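Long-range contacts in muramidase (Sodiomyces alcalophilus, PDB 6ZM8), which probably hydrolyses the beta-1,4 bonds between N-acetylmuramic acid and N-acetylglucosamine in bacterial peptidoglycan, as a family GH25 lysozyme: residues A[81-86]-A[127-132]; A[88-93]-A[202-207]. All blocks are in the same frame, centred on the assembly; numbering follows the deposited sequence.

Interaction 1: A[81-86]-A[127-132]; sequences GGWSKD and ITSRWP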
loop_
_atom_site.group_PDB
_atom_site.type_symbol
_atom_site.label_atom_id
_atom_site.label_comp_id
_atom_site.label_asym_id
_atom_site.label_seq_id
_atom_site.Cartn_x
_atom_site.Cartn_y
_atom_site.Cartn_z
ATOM N N GLY A 81 -3.471 9.966 3.209
ATOM C CA GLY A 81 -2.262 9.246 3.588
ATOM C C GLY A 81 -1.557 9.803 4.810
ATOM O O GLY A 81 -0.438 9.354 5.129
ATOM N N GLY A 82 -2.165 10.735 5.533
ATOM C CA GLY A 82 -1.570 11.211 6.770
ATOM C C GLY A 82 -1.503 10.100 7.809
ATOM O O GLY A 82 -2.296 9.162 7.804
ATOM N N TRP A 83 -0.574 10.238 8.722
ATOM C CA TRP A 83 -0.325 9.225 9.738
ATOM C C TRP A 83 -0.482 9.849 11.127
ATOM O O TRP A 83 -0.203 10.993 11.318
ATOM C CB TRP A 83 1.039 8.582 9.528
ATOM C CG TRP A 83 1.367 7.540 10.547
ATOM C CD1 TRP A 83 0.901 6.254 10.612
ATOM C CD2 TRP A 83 2.210 7.721 11.698
ATOM N NE1 TRP A 83 1.421 5.632 11.723
ATOM C CE2 TRP A 83 2.232 6.490 12.408
ATOM C CE3 TRP A 83 2.995 8.773 12.163
ATOM C CZ2 TRP A 83 3.006 6.299 13.548
ATOM C CZ3 TRP A 83 3.781 8.579 13.276
ATOM C CH2 TRP A 83 3.793 7.354 13.957
ATOM N N SER A 84 -0.888 9.087 12.108
ATOM C CA SER A 84 -0.706 9.533 13.508
ATOM C C SER A 84 -0.435 8.272 14.319
ATOM O O SER A 84 -0.864 7.184 13.953
ATOM C CB SER A 84 -1.825 10.379 14.036
ATOM O OG SER A 84 -2.935 9.589 14.387
ATOM N N LYS A 85 0.250 8.487 15.433
ATOM C CA LYS A 85 0.810 7.451 16.320
ATOM C C LYS A 85 -0.257 7.038 17.364
ATOM O O LYS A 85 -0.049 7.112 18.552
ATOM C CB LYS A 85 2.115 7.895 16.978
ATOM C CG LYS A 85 2.921 6.701 17.510
ATOM C CD LYS A 85 3.878 7.104 18.615
ATOM C CE LYS A 85 4.699 5.976 19.171
ATOM N NZ LYS A 85 5.747 5.549 18.212
ATOM N N ASP A 86 -1.355 6.514 16.870
ATOM C CA ASP A 86 -2.526 6.131 17.686
ATOM C C ASP A 86 -2.678 4.641 17.784
ATOM O O ASP A 86 -3.645 4.164 18.384
ATOM C CB ASP A 86 -3.805 6.805 17.192
ATOM C CG ASP A 86 -4.190 6.502 15.734
ATOM O OD1 ASP A 86 -3.466 5.674 15.113
ATOM O OD2 ASP A 86 -5.176 7.140 15.178
ATOM N N ILE A 127 7.276 14.305 5.413
ATOM C CA ILE A 127 5.993 14.883 5.790
ATOM C C ILE A 127 5.448 14.194 7.050
ATOM O O ILE A 127 5.021 14.842 7.987
ATOM C CB ILE A 127 4.970 14.804 4.640
ATOM C CG1 ILE A 127 5.438 15.656 3.462
ATOM C CG2 ILE A 127 3.605 15.242 5.111
ATOM C CD1 ILE A 127 4.706 15.383 2.184
ATOM N N THR A 128 5.391 12.858 7.008
ATOM C CA THR A 128 4.622 12.103 7.980
ATOM C C THR A 128 5.433 11.534 9.137
ATOM O O THR A 128 4.810 11.140 10.144
ATOM C CB THR A 128 3.880 10.919 7.317
ATOM O OG1 THR A 128 4.827 9.912 6.944
ATOM C CG2 THR A 128 2.998 11.332 6.171
ATOM N N SER A 129 6.743 11.400 8.965
ATOM C CA SER A 129 7.678 10.680 9.827
ATOM C C SER A 129 7.809 9.199 9.481
ATOM O O SER A 129 8.654 8.526 10.098
ATOM C CB SER A 129 7.402 10.820 11.337
ATOM O OG SER A 129 6.447 9.894 11.821
ATOM N N ARG A 130 7.011 8.688 8.547
ATOM C CA ARG A 130 7.007 7.266 8.257
ATOM C C ARG A 130 7.548 6.970 6.863
ATOM O O ARG A 130 7.242 7.669 5.892
ATOM C CB ARG A 130 5.574 6.712 8.278
ATOM C CG ARG A 130 4.891 6.827 9.649
ATOM C CD ARG A 130 5.700 6.117 10.742
ATOM N NE ARG A 130 5.985 4.727 10.428
ATOM C CZ ARG A 130 5.202 3.684 10.715
ATOM N NH1 ARG A 130 4.093 3.868 11.452
ATOM N NH2 ARG A 130 5.547 2.452 10.344
ATOM N N TRP A 131 8.327 5.885 6.777
ATOM C CA TRP A 131 8.617 5.311 5.472
ATOM C C TRP A 131 7.349 4.587 4.994
ATOM O O TRP A 131 6.729 3.849 5.748
ATOM C CB TRP A 131 9.782 4.321 5.535
ATOM C CG TRP A 131 11.058 4.968 5.974
ATOM C CD1 TRP A 131 11.692 4.796 7.166
ATOM C CD2 TRP A 131 11.831 5.936 5.265
ATOM N NE1 TRP A 131 12.804 5.592 7.238
ATOM C CE2 TRP A 131 12.912 6.305 6.086
ATOM C CE3 TRP A 131 11.706 6.550 4.026
ATOM C CZ2 TRP A 131 13.858 7.259 5.700
ATOM C CZ3 TRP A 131 12.652 7.491 3.654
ATOM C CH2 TRP A 131 13.715 7.847 4.477
ATOM N N PRO A 132 6.951 4.790 3.740
ATOM C CA PRO A 132 5.758 4.119 3.242
ATOM C C PRO A 132 6.029 2.637 3.005
ATOM O O PRO A 132 7.153 2.195 2.758
ATOM C CB PRO A 132 5.454 4.853 1.949
ATOM C CG PRO A 132 6.838 5.245 1.455
ATOM C CD PRO A 132 7.621 5.590 2.708
#

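Interaction 2: A[88-93]-A[202-207]; sequences ITLPGA and RALANG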
loop_
_atom_site.group_PDB
_atom_site.type_symbol
_atom_site.label_atom_id
_atom_site.label_comp_id
_atom_site.label_asym_id
_atom_site.label_seq_id
_atom_site.Cartn_x
_atom_site.Cartn_y
_atom_site.Cartn_z
ATOM N N ILE A 88 -3.383 2.581 15.493
ATOM C CA ILE A 88 -4.331 2.006 14.560
ATOM C C ILE A 88 -4.133 2.537 13.138
ATOM O O ILE A 88 -4.946 2.220 12.275
ATOM C CB ILE A 88 -5.792 2.194 14.991
ATOM C CG1 ILE A 88 -6.184 3.655 15.114
ATOM C CG2 ILE A 88 -6.056 1.401 16.276
ATOM C CD1 ILE A 88 -7.684 3.891 15.113
ATOM N N THR A 89 -3.074 3.308 12.892
ATOM C CA THR A 89 -2.845 3.882 11.571
ATOM C C THR A 89 -1.597 3.276 10.977
ATOM O O THR A 89 -0.480 3.453 11.480
ATOM C CB THR A 89 -2.732 5.414 11.618
ATOM O OG1 THR A 89 -3.805 5.971 12.378
ATOM C CG2 THR A 89 -2.811 5.977 10.218
ATOM N N LEU A 90 -1.773 2.516 9.893
ATOM C CA LEU A 90 -0.631 1.985 9.177
ATOM C C LEU A 90 0.051 3.107 8.394
ATOM O O LEU A 90 -0.602 4.065 7.950
ATOM C CB LEU A 90 -1.093 0.896 8.195
ATOM C CG LEU A 90 -1.652 -0.355 8.891
ATOM C CD1 LEU A 90 -2.325 -1.271 7.882
ATOM C CD2 LEU A 90 -0.583 -1.083 9.668
ATOM N N PRO A 91 1.359 2.989 8.150
ATOM C CA PRO A 91 1.988 3.901 7.207
ATOM C C PRO A 91 1.308 3.751 5.843
ATOM O O PRO A 91 0.907 2.661 5.440
ATOM C CB PRO A 91 3.443 3.430 7.172
ATOM C CG PRO A 91 3.332 1.937 7.513
ATOM C CD PRO A 91 2.244 1.867 8.547
ATOM N N GLY A 92 1.208 4.864 5.117
ATOM C CA GLY A 92 0.623 4.813 3.790
ATOM C C GLY A 92 1.440 3.897 2.874
ATOM O O GLY A 92 2.663 3.734 3.042
ATOM N N ALA A 93 0.747 3.352 1.874
ATOM C CA ALA A 93 1.375 2.476 0.898
ATOM C C ALA A 93 1.411 3.125 -0.478
ATOM O O ALA A 93 0.429 3.725 -0.955
ATOM C CB ALA A 93 0.633 1.149 0.795
ATOM N N ARG A 202 0.829 -3.958 15.646
ATOM C CA ARG A 202 0.753 -2.715 16.403
ATOM C C ARG A 202 2.066 -1.930 16.273
ATOM O O ARG A 202 2.026 -0.692 16.144
ATOM C CB ARG A 202 0.449 -3.025 17.857
ATOM C CG ARG A 202 0.424 -1.846 18.775
ATOM C CD ARG A 202 -0.927 -1.176 18.631
ATOM N NE ARG A 202 -1.977 -2.003 19.242
ATOM C CZ ARG A 202 -3.253 -2.089 18.841
ATOM N NH1 ARG A 202 -3.760 -1.242 17.963
ATOM N NH2 ARG A 202 -4.071 -2.929 19.468
ATOM N N ALA A 203 3.213 -2.616 16.314
ATOM C CA ALA A 203 4.502 -1.920 16.174
ATOM C C ALA A 203 4.628 -1.254 14.810
ATOM O O ALA A 203 5.174 -0.158 14.702
ATOM C CB ALA A 203 5.647 -2.875 16.418
ATOM N N LEU A 204 4.121 -1.905 13.759
ATOM C CA LEU A 204 4.139 -1.284 12.425
ATOM C C LEU A 204 3.265 -0.050 12.419
ATOM O O LEU A 204 3.649 1.006 11.898
ATOM C CB LEU A 204 3.674 -2.306 11.381
ATOM C CG LEU A 204 3.547 -1.740 9.962
ATOM C CD1 LEU A 204 4.913 -1.294 9.424
ATOM C CD2 LEU A 204 2.944 -2.788 9.053
ATOM N N ALA A 205 2.070 -0.130 13.021
ATOM C CA ALA A 205 1.223 1.049 13.123
ATOM C C ALA A 205 1.917 2.167 13.922
ATOM O O ALA A 205 1.831 3.341 13.549
ATOM C CB ALA A 205 -0.115 0.683 13.748
ATOM N N ASN A 206 2.578 1.803 15.011
ATOM C CA ASN A 206 3.210 2.805 15.872
ATOM C C ASN A 206 4.531 3.334 15.339
ATOM O O ASN A 206 5.028 4.344 15.787
ATOM C CB ASN A 206 3.431 2.211 17.269
ATOM C CG ASN A 206 2.171 2.256 18.094
ATOM O OD1 ASN A 206 1.318 3.129 17.906
ATOM N ND2 ASN A 206 2.113 1.352 19.080
ATOM N N GLY A 207 5.246 2.411 14.635
ATOM C CA GLY A 207 6.393 2.993 13.874
ATOM C C GLY A 207 7.565 2.819 14.768
ATOM O O GLY A 207 8.541 3.619 14.722
HETATM O O HOH W 1 -0.702 4.345 14.509
#

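Interaction 1: A[81-86]-A[127-132]
The indole of Trp-83 lies against the folded side chain of Arg-130, whose methylene groups cover one of its faces. CD of Arg-130 stands almost exactly over the six-membered ring, 3.7 Å from its centroid and 4° off the normal, a well-formed CH-pi contact. CG of Arg-130 sits beside it, nearest the ring-fusion atom Trp-83 CD2 at 3.5 Å. The indole reaches this place because Trp-83 turns CG anti to its backbone nitrogen (chi1 179°), which directs the ring at the end of helix 110-128. Arg-130 bends at both chi2 and chi3, and its guanidinium plane stands nearly upright on the ring, so that it meets the indole with its edge rather than stacking on it. Trp-83 NE1 and Arg-130 NH1 come within 3.2 Å of each other, but both are donors and do not bond. NE1 instead gives its hydrogen to Ala-205 O, with a weak second bond to Thr-89 O, while Arg-130 NH2 donates to Leu-204 O.

The CE3 and CZ3 atoms of the indole meet polar atoms. Ser-129 OG lies 3.3 Å from Trp-83 CZ3, held there by a 2.7 Å hydrogen bond to a lone pair of Thr-128 O. CB of Thr-128 lies 4.3 Å from CB of Trp-83. Thr-128 OG1 accepts from Arg-130 N at 3.0 Å, closing an ST turn as the chain leaves the helix, and is also bonded to Tyr-124 O, one turn back.

The contact thus joins the loop between helix 69-78 and strand 93-95 to the end of helix 110-128, just before the chain enters strand 133-136; the Tyr-124 hydroxyl, on that same helix, bonds to Gly-81 O in the loop.

Interaction 2: A[88-93]-A[202-207]
Leu-90 and Pro-91 pack on Leu-204 and Ala-205, seating the last turn of the C-terminal helix 198-206 against the chain that leads into strand 93-95 of the GH25 barrel, a variant of the TIM barrel. The apolar part of the contact centres on Leu-204. Its two methyl groups divide the work: CD2 meets CD2 of Leu-90 at 4.0 Å, whereas CD1 lies 4.1 Å from CG of Pro-91. Leu-204 extends with CG anti to its nitrogen (chi1 176°), and this swings the isobutyl branch off the helix and across the proline at about a right angle. Phe-178 of strand 178-182 touches both leucines, extending the apolar cluster into the sheet. Farther out, one modelled conformer of Arg-202 runs alongside Ile-88 and brings NH1 near its CG2 methyl, the same nitrogen being bonded to Gly-87 O.

The polar part is made by backbone atoms and water. No direct hydrogen bond links the two segments. A water bridges them instead, accepting from Thr-89 N at 3.1 Å and lying 2.9 Å from Ala-205 O, to which it can donate. The side chain of Thr-89 takes no part in this bridge, its OG1 being bonded to Asp-86 OD1 and Arg-56 NH1. The backbones come close, with the CA atoms of Leu-90 and Ala-205 4.5 Å apart, and the Ala-205 methyl, CB, lies 3.6 Å from Thr-89 O.

Two acceptors are near neighbours here, Thr-89 O being 3.1 Å from Ala-205 O, without a bond between them. Thr-89 O also receives a CA-H...O contact from Ala-205 CA at 3.4 Å.

Interactions 1 and 2, with centres about 8 Å apart, share a polar seam at the C-terminal end of helix 198-206. Carbonyls left there by the final turn are taken up by side chains of interaction 1, and besides Trp-83 and Arg-130 these include Lys-85, whose NZ reaches Asn-206 O at 2.8 Å. Lys-85 further forms a salt bridge with Asp-208, the last residue of the chain. Segments 88-93 and 127-132 each lead into a barrel strand, 93-95 and 133-136, so both contacts lie at the N-terminal ends of these strands. Active sites of TIM barrels lie at the opposite, C-terminal ends of the strands, so neither contact is expected to line the catalytic cleft.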